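Local coordinates for protein DNA-binding response regulator, merR family (Colwellia psychrerythraea, PDB 3CNB) that probably binds DNA as a response regulator of the MerR family, represented here by its CheY-like signal receiver domain, at residues S100-A104 and L105-T109; K113-F117 and T118-K122; G92-D96 and D97-R101. All coordinates share one frame; numbering follows the deposited sequence.

Contact 1: residues S100-A104 and L105-T109; sequences SRIVA and LGAET
Leu105, Val103 and Ile102 carry most of this local contact, in which helix 96-104 stops and the chain turns back toward strand 109-112. The Leu105 side chain folds back over the last turn: with CG anti to its own carbonyl carbon (chi1 -73°), CG comes to 3.3 Å from Arg101 O. The same carbonyl oxygen takes the hydrogen bond from Leu105 N at 3.0 Å, while the second bond of that N-H, to Ile102 O, is weak. Ile102 also meets Ala107, CG1 to CB at 3.8 Å, and both side chains go on to touch strand 86-91. Val103 lies beside the outgoing chain, its CA in a C-H...O contact with Ala107 O (3.6 Å) and its CG2 4.0 Å from Thr109 CA. Two backbone bonds fix the turn: Gly106 N to Val103 O at 2.9 Å, arriving well above the carbonyl plane, and Ala107 N to Ile102 O at 3.2 Å. Gly106 has phi 117°, and at its backbone angles a side chain would collide with the carbonyl oxygen of Leu105, which explains the glycine. Positive phi together with these two backbone bonds returning to the final turn defines a Schellman motif, here ending a helix of the receiver domain.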
loop_
_atom_site.group_PDB
_atom_site.type_symbol
_atom_site.label_atom_id
_atom_site.label_comp_id
_atom_site.label_asym_id
_atom_site.label_seq_id
_atom_site.Cartn_x
_atom_site.Cartn_y
_atom_site.Cartn_z
ATOM N N SER A 100 -3.310 3.888 14.760
ATOM C CA SER A 100 -3.977 2.848 15.539
ATOM C C SER A 100 -5.172 2.270 14.779
ATOM O O SER A 100 -5.400 1.074 14.816
ATOM C CB SER A 100 -4.430 3.389 16.895
ATOM O OG SER A 100 -3.316 3.647 17.744
ATOM N N ARG A 101 -5.926 3.135 14.104
ATOM C CA ARG A 101 -7.097 2.721 13.315
ATOM C C ARG A 101 -6.702 1.896 12.113
ATOM O O ARG A 101 -7.257 0.825 11.882
ATOM C CB ARG A 101 -7.845 3.944 12.800
ATOM C CG ARG A 101 -8.824 4.524 13.754
ATOM C CD ARG A 101 -9.645 5.570 13.024
ATOM N NE ARG A 101 -10.625 4.971 12.132
ATOM C CZ ARG A 101 -11.128 5.572 11.059
ATOM N NH1 ARG A 101 -10.729 6.797 10.727
ATOM N NH2 ARG A 101 -12.029 4.941 10.318
ATOM N N ILE A 102 -5.756 2.400 11.323
ATOM C CA ILE A 102 -5.361 1.663 10.139
ATOM C C ILE A 102 -4.749 0.284 10.468
ATOM O O ILE A 102 -5.056 -0.734 9.808
ATOM C CB ILE A 102 -4.511 2.515 9.150
ATOM C CG1 ILE A 102 -4.634 1.959 7.725
ATOM C CG2 ILE A 102 -3.027 2.626 9.592
ATOM C CD1 ILE A 102 -6.037 2.052 7.112
ATOM N N VAL A 103 -3.918 0.238 11.507
ATOM C CA VAL A 103 -3.315 -1.003 11.923
ATOM C C VAL A 103 -4.383 -1.989 12.424
ATOM O O VAL A 103 -4.374 -3.174 12.043
ATOM C CB VAL A 103 -2.143 -0.761 12.941
ATOM C CG1 VAL A 103 -1.686 -2.052 13.563
ATOM C CG2 VAL A 103 -0.970 -0.073 12.212
ATOM N N ALA A 104 -5.331 -1.497 13.220
ATOM C CA ALA A 104 -6.388 -2.376 13.763
ATOM C C ALA A 104 -7.291 -2.922 12.651
ATOM O O ALA A 104 -7.863 -3.998 12.792
ATOM C CB ALA A 104 -7.214 -1.637 14.770
ATOM N N LEU A 105 -7.366 -2.187 11.541
ATOM C CA LEU A 105 -8.113 -2.598 10.341
ATOM C C LEU A 105 -7.365 -3.575 9.430
ATOM O O LEU A 105 -7.928 -4.033 8.432
ATOM C CB LEU A 105 -8.602 -1.369 9.574
ATOM C CG LEU A 105 -9.759 -0.674 10.310
ATOM C CD1 LEU A 105 -10.077 0.677 9.712
ATOM C CD2 LEU A 105 -11.039 -1.549 10.365
ATOM N N GLY A 106 -6.117 -3.912 9.784
ATOM C CA GLY A 106 -5.357 -4.917 9.056
ATOM C C GLY A 106 -4.061 -4.511 8.351
ATOM O O GLY A 106 -3.323 -5.379 7.898
ATOM N N ALA A 107 -3.776 -3.216 8.245
ATOM C CA ALA A 107 -2.484 -2.734 7.720
ATOM C C ALA A 107 -1.320 -3.178 8.633
ATOM O O ALA A 107 -1.491 -3.232 9.846
ATOM C CB ALA A 107 -2.496 -1.224 7.587
ATOM N N GLU A 108 -0.153 -3.485 8.059
ATOM C CA GLU A 108 1.014 -3.915 8.874
ATOM C C GLU A 108 1.551 -2.755 9.682
ATOM O O GLU A 108 2.052 -2.915 10.805
ATOM C CB GLU A 108 2.155 -4.461 7.997
ATOM C CG GLU A 108 1.805 -5.673 7.189
ATOM C CD GLU A 108 1.305 -6.810 8.024
ATOM O OE1 GLU A 108 1.838 -7.025 9.143
ATOM O OE2 GLU A 108 0.378 -7.498 7.554
ATOM N N THR A 109 1.449 -1.581 9.076
ATOM C CA THR A 109 2.034 -0.374 9.600
ATOM C C THR A 109 1.591 0.805 8.751
ATOM O O THR A 109 0.920 0.638 7.728
ATOM C CB THR A 109 3.585 -0.474 9.630
ATOM O OG1 THR A 109 4.115 0.647 10.346
ATOM C CG2 THR A 109 4.175 -0.571 8.213
#

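Contact 2: residues K113-F117 and T118-K122; sequences KPLNF and TLLEK
An N-cap opens helix 117-129, the last helix of the receiver domain, and Asn116 supplies it. Its OD1 accepts from Leu119 N at 3.2 Å in a nearly straight bond (N-H...O 173°), although the donor stands well above the amide plane. CG lies anti to the backbone N (chi1 -169°), and this swings the amide forward to the first turn, across Leu119 at about a right angle. One water joins the cap, donating to Asn116 OD1 at 2.8 Å and accepting from Thr118 N, so that a first-turn N-H is satisfied through solvent. The backbone takes over with Leu120 N to Asn116 O at 3.0 Å, followed by Glu121 N to Phe117 O. In this CheY-like fold the helix follows strand 109-112, and its inner side is apolar: Leu120 touches Phe111 of that strand, and Leu24 and Phe27 of helix 18-31. Leu115 brings CD2 to 3.7 Å from Leu120 CD2, and the same methyl sits 3.7 Å above the Phe117 ring plane, over its centre. Phe117 and Leu120 run side by side in the same direction, with CD1 of the ring 4.1 Å from Leu120 CD2. The Phe117 ring also meets Phe27 edge-to-face.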
loop_
_atom_site.group_PDB
_atom_site.type_symbol
_atom_site.label_atom_id
_atom_site.label_comp_id
_atom_site.label_asym_id
_atom_site.label_seq_id
_atom_site.Cartn_x
_atom_site.Cartn_y
_atom_site.Cartn_z
ATOM N N LYS A 113 4.351 11.004 5.768
ATOM C CA LYS A 113 5.008 11.689 4.649
ATOM C C LYS A 113 5.728 12.937 5.168
ATOM O O LYS A 113 5.200 13.607 6.041
ATOM C CB LYS A 113 4.019 11.999 3.516
ATOM C CG LYS A 113 3.557 10.736 2.778
ATOM C CD LYS A 113 2.665 11.044 1.608
ATOM C CE LYS A 113 1.889 9.815 1.196
ATOM N NZ LYS A 113 0.735 10.183 0.323
ATOM N N PRO A 114 6.962 13.223 4.681
ATOM C CA PRO A 114 7.680 12.544 3.593
ATOM C C PRO A 114 8.137 11.180 4.065
ATOM O O PRO A 114 8.532 11.030 5.213
ATOM C CB PRO A 114 8.866 13.472 3.295
ATOM C CG PRO A 114 9.088 14.245 4.570
ATOM C CD PRO A 114 7.781 14.279 5.317
ATOM N N LEU A 115 8.023 10.196 3.185
ATOM C CA LEU A 115 8.248 8.800 3.515
ATOM C C LEU A 115 9.711 8.514 3.850
ATOM O O LEU A 115 10.598 8.969 3.148
ATOM C CB LEU A 115 7.782 7.953 2.339
ATOM C CG LEU A 115 7.525 6.476 2.586
ATOM C CD1 LEU A 115 6.306 6.067 1.832
ATOM C CD2 LEU A 115 8.734 5.652 2.169
ATOM N N ASN A 116 9.962 7.786 4.935
ATOM C CA ASN A 116 11.327 7.364 5.253
ATOM C C ASN A 116 11.662 6.121 4.420
ATOM O O ASN A 116 11.249 5.012 4.747
ATOM C CB ASN A 116 11.480 7.079 6.747
ATOM C CG ASN A 116 12.950 6.902 7.170
ATOM O OD1 ASN A 116 13.753 6.338 6.447
ATOM N ND2 ASN A 116 13.290 7.403 8.342
ATOM N N PHE A 117 12.398 6.325 3.329
ATOM C CA PHE A 117 12.721 5.244 2.411
ATOM C C PHE A 117 13.741 4.210 2.946
ATOM O O PHE A 117 13.744 3.072 2.508
ATOM C CB PHE A 117 13.164 5.821 1.064
ATOM C CG PHE A 117 12.023 6.314 0.214
ATOM C CD1 PHE A 117 11.362 5.449 -0.640
ATOM C CD2 PHE A 117 11.620 7.644 0.269
ATOM C CE1 PHE A 117 10.311 5.891 -1.436
ATOM C CE2 PHE A 117 10.566 8.104 -0.518
ATOM C CZ PHE A 117 9.911 7.227 -1.372
ATOM N N THR A 118 14.602 4.604 3.878
ATOM C CA THR A 118 15.448 3.619 4.597
ATOM C C THR A 118 14.611 2.618 5.415
ATOM O O THR A 118 14.783 1.391 5.328
ATOM C CB THR A 118 16.429 4.348 5.531
ATOM O OG1 THR A 118 17.292 5.161 4.735
ATOM C CG2 THR A 118 17.286 3.372 6.358
ATOM N N LEU A 119 13.700 3.147 6.213
ATOM C CA LEU A 119 12.781 2.285 6.950
ATOM C C LEU A 119 11.889 1.415 6.033
ATOM O O LEU A 119 11.713 0.222 6.277
ATOM C CB LEU A 119 11.952 3.144 7.885
ATOM C CG LEU A 119 10.884 2.459 8.753
ATOM C CD1 LEU A 119 11.455 1.320 9.629
ATOM C CD2 LEU A 119 10.175 3.510 9.595
ATOM N N LEU A 120 11.358 2.007 4.965
ATOM C CA LEU A 120 10.548 1.260 4.007
ATOM C C LEU A 120 11.287 0.116 3.340
ATOM O O LEU A 120 10.742 -0.977 3.222
ATOM C CB LEU A 120 9.952 2.191 2.943
ATOM C CG LEU A 120 9.183 1.450 1.828
ATOM C CD1 LEU A 120 7.819 0.915 2.365
ATOM C CD2 LEU A 120 9.001 2.290 0.556
ATOM N N GLU A 121 12.523 0.365 2.920
ATOM C CA GLU A 121 13.378 -0.667 2.321
ATOM C C GLU A 121 13.472 -1.921 3.212
ATOM O O GLU A 121 13.241 -3.025 2.740
ATOM C CB GLU A 121 14.766 -0.093 2.026
ATOM C CG GLU A 121 15.661 -0.974 1.137
ATOM C CD GLU A 121 16.672 -1.818 1.910
ATOM O OE1 GLU A 121 17.525 -2.459 1.255
ATOM O OE2 GLU A 121 16.636 -1.842 3.164
ATOM N N LYS A 122 13.782 -1.725 4.496
ATOM C CA LYS A 122 13.885 -2.811 5.486
ATOM C C LYS A 122 12.542 -3.489 5.697
ATOM O O LYS A 122 12.453 -4.718 5.682
ATOM C CB LYS A 122 14.314 -2.223 6.830
ATOM C CG LYS A 122 14.698 -3.241 7.895
ATOM C CD LYS A 122 16.194 -3.213 8.086
ATOM C CE LYS A 122 16.626 -3.928 9.335
ATOM N NZ LYS A 122 18.015 -3.523 9.640
HETATM O O HOH W 1 15.606 7.465 4.736
#

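Contact 3: residues G92-D96 and D97-R101; sequences GALTD and DNVSR
Thr95 and Asn98 meet through a capping hydrogen bond at the start of helix 96-104: Asn98 N donates to Thr95 OG1 at 3.2 Å, with an N-H...O angle of 168°. A chi1 of 69° puts OG1 between the backbone N and the carbonyl carbon of Thr95, turned to the backbone N-H of Asn98. The backbone continues the series, Val99 N reaching Thr95 O at 3.1 Å. Asp96 O is gripped twice by Ser100, by its N and by its OG, each at 2.9 Å; the two donors approach from opposite faces of the carbonyl plane. This hydroxyl thus binds back to the carbonyl four residues earlier, alongside the helical bond. In van der Waals contact, the Asn98 amide crosses the Thr95 side chain, CG 3.6 Å from OG1, without a hydrogen bond between the side chains. A glycine in place of Asn98 lacks the amide lying against Thr95 OG1, which would probably open a gap beside the capping hydroxyl and let the first turn flex more easily. Among apolar groups, Leu94 CD2 approaches Val99 CG2 at 3.5 Å, and both side chains also touch Cys110 of strand 109-112. The whole is a threonine N-cap, where the loop after strand 86-91 enters a helix of the CheY-like receiver fold.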
loop_
_atom_site.group_PDB
_atom_site.type_symbol
_atom_site.label_atom_id
_atom_site.label_comp_id
_atom_site.label_asym_id
_atom_site.label_seq_id
_atom_site.Cartn_x
_atom_site.Cartn_y
_atom_site.Cartn_z
ATOM N N GLY A 92 -0.154 11.677 4.973
ATOM C CA GLY A 92 0.532 12.947 5.230
ATOM C C GLY A 92 0.652 13.174 6.722
ATOM O O GLY A 92 1.655 12.794 7.339
ATOM N N ALA A 93 -0.379 13.768 7.313
ATOM C CA ALA A 93 -0.388 13.992 8.754
ATOM C C ALA A 93 -0.654 12.694 9.542
ATOM O O ALA A 93 -1.811 12.288 9.712
ATOM C CB ALA A 93 -1.397 15.096 9.126
ATOM N N LEU A 94 0.425 12.035 9.984
ATOM C CA LEU A 94 0.334 10.950 10.966
ATOM C C LEU A 94 -0.183 11.489 12.288
ATOM O O LEU A 94 0.411 12.406 12.869
ATOM C CB LEU A 94 1.702 10.323 11.274
ATOM C CG LEU A 94 2.409 9.172 10.561
ATOM C CD1 LEU A 94 3.465 8.572 11.477
ATOM C CD2 LEU A 94 1.472 8.104 10.119
ATOM N N THR A 95 -1.296 10.935 12.753
ATOM C CA THR A 95 -1.643 11.025 14.157
ATOM C C THR A 95 -1.683 9.595 14.662
ATOM O O THR A 95 -1.747 8.654 13.869
ATOM C CB THR A 95 -3.008 11.698 14.401
ATOM O OG1 THR A 95 -4.049 10.844 13.936
ATOM C CG2 THR A 95 -3.103 13.030 13.698
ATOM N N ASP A 96 -1.669 9.430 15.977
ATOM C CA ASP A 96 -1.678 8.108 16.564
ATOM C C ASP A 96 -3.041 7.437 16.510
ATOM O O ASP A 96 -3.121 6.221 16.484
ATOM C CB ASP A 96 -1.085 8.135 17.971
ATOM C CG ASP A 96 0.433 8.331 17.955
ATOM O OD1 ASP A 96 1.123 7.652 17.144
ATOM O OD2 ASP A 96 0.931 9.167 18.747
ATOM N N ASP A 97 -4.104 8.230 16.459
ATOM C CA ASP A 97 -5.432 7.698 16.190
ATOM C C ASP A 97 -5.526 7.081 14.777
ATOM O O ASP A 97 -6.031 5.982 14.628
ATOM C CB ASP A 97 -6.498 8.775 16.385
ATOM C CG ASP A 97 -7.903 8.188 16.538
ATOM O OD1 ASP A 97 -8.178 7.568 17.600
ATOM O OD2 ASP A 97 -8.730 8.349 15.604
ATOM N N ASN A 98 -5.020 7.772 13.757
ATOM C CA ASN A 98 -5.004 7.236 12.383
ATOM C C ASN A 98 -4.147 5.984 12.179
ATOM O O ASN A 98 -4.552 5.043 11.489
ATOM C CB ASN A 98 -4.575 8.316 11.390
ATOM C CG ASN A 98 -5.680 9.339 11.107
ATOM O OD1 ASN A 98 -6.851 9.140 11.452
ATOM N ND2 ASN A 98 -5.304 10.440 10.466
ATOM N N VAL A 99 -2.960 5.980 12.774
ATOM C CA VAL A 99 -2.109 4.786 12.830
ATOM C C VAL A 99 -2.799 3.628 13.566
ATOM O O VAL A 99 -2.873 2.523 13.046
ATOM C CB VAL A 99 -0.727 5.082 13.489
ATOM C CG1 VAL A 99 0.085 3.788 13.683
ATOM C CG2 VAL A 99 0.067 6.038 12.632
ATOM N N SER A 100 -3.310 3.888 14.760
ATOM C CA SER A 100 -3.977 2.848 15.539
ATOM C C SER A 100 -5.172 2.270 14.779
ATOM O O SER A 100 -5.400 1.074 14.816
ATOM C CB SER A 100 -4.430 3.389 16.895
ATOM O OG SER A 100 -3.316 3.647 17.744
ATOM N N ARG A 101 -5.926 3.135 14.104
ATOM C CA ARG A 101 -7.097 2.721 13.315
ATOM C C ARG A 101 -6.702 1.896 12.113
ATOM O O ARG A 101 -7.257 0.825 11.882
ATOM C CB ARG A 101 -7.845 3.944 12.800
ATOM C CG ARG A 101 -8.824 4.524 13.754
ATOM C CD ARG A 101 -9.645 5.570 13.024
ATOM N NE ARG A 101 -10.625 4.971 12.132
ATOM C CZ ARG A 101 -11.128 5.572 11.059
ATOM N NH1 ARG A 101 -10.729 6.797 10.727
ATOM N NH2 ARG A 101 -12.029 4.941 10.318
#

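In the fold
Read from the N terminus, contact 3 comes first, turning the loop after strand 86-91 into helix 96-104. Contact 1 follows on the same helix and ends it before strand 109-112; their centres are about 10 Å apart. The two thus mark the start and finish of the helix in one beta-alpha-beta crossover. Contact 2 then takes the chain from strand 109-112 into helix 117-129. None nests in or crosses another: contacts 3 and 1 overlap at Ser100 and Arg101, and contact 2 follows in series; each closes a short local turn between consecutive segments. Contacts 2 and 3 also meet in space, Lys113 CB lying 4.0 Å from Gly92 CA. At the far end of the same side chain, Lys113 NZ forms salt bridges to Glu15 and to Asp61, the predicted phosphorylation site, unmodified here.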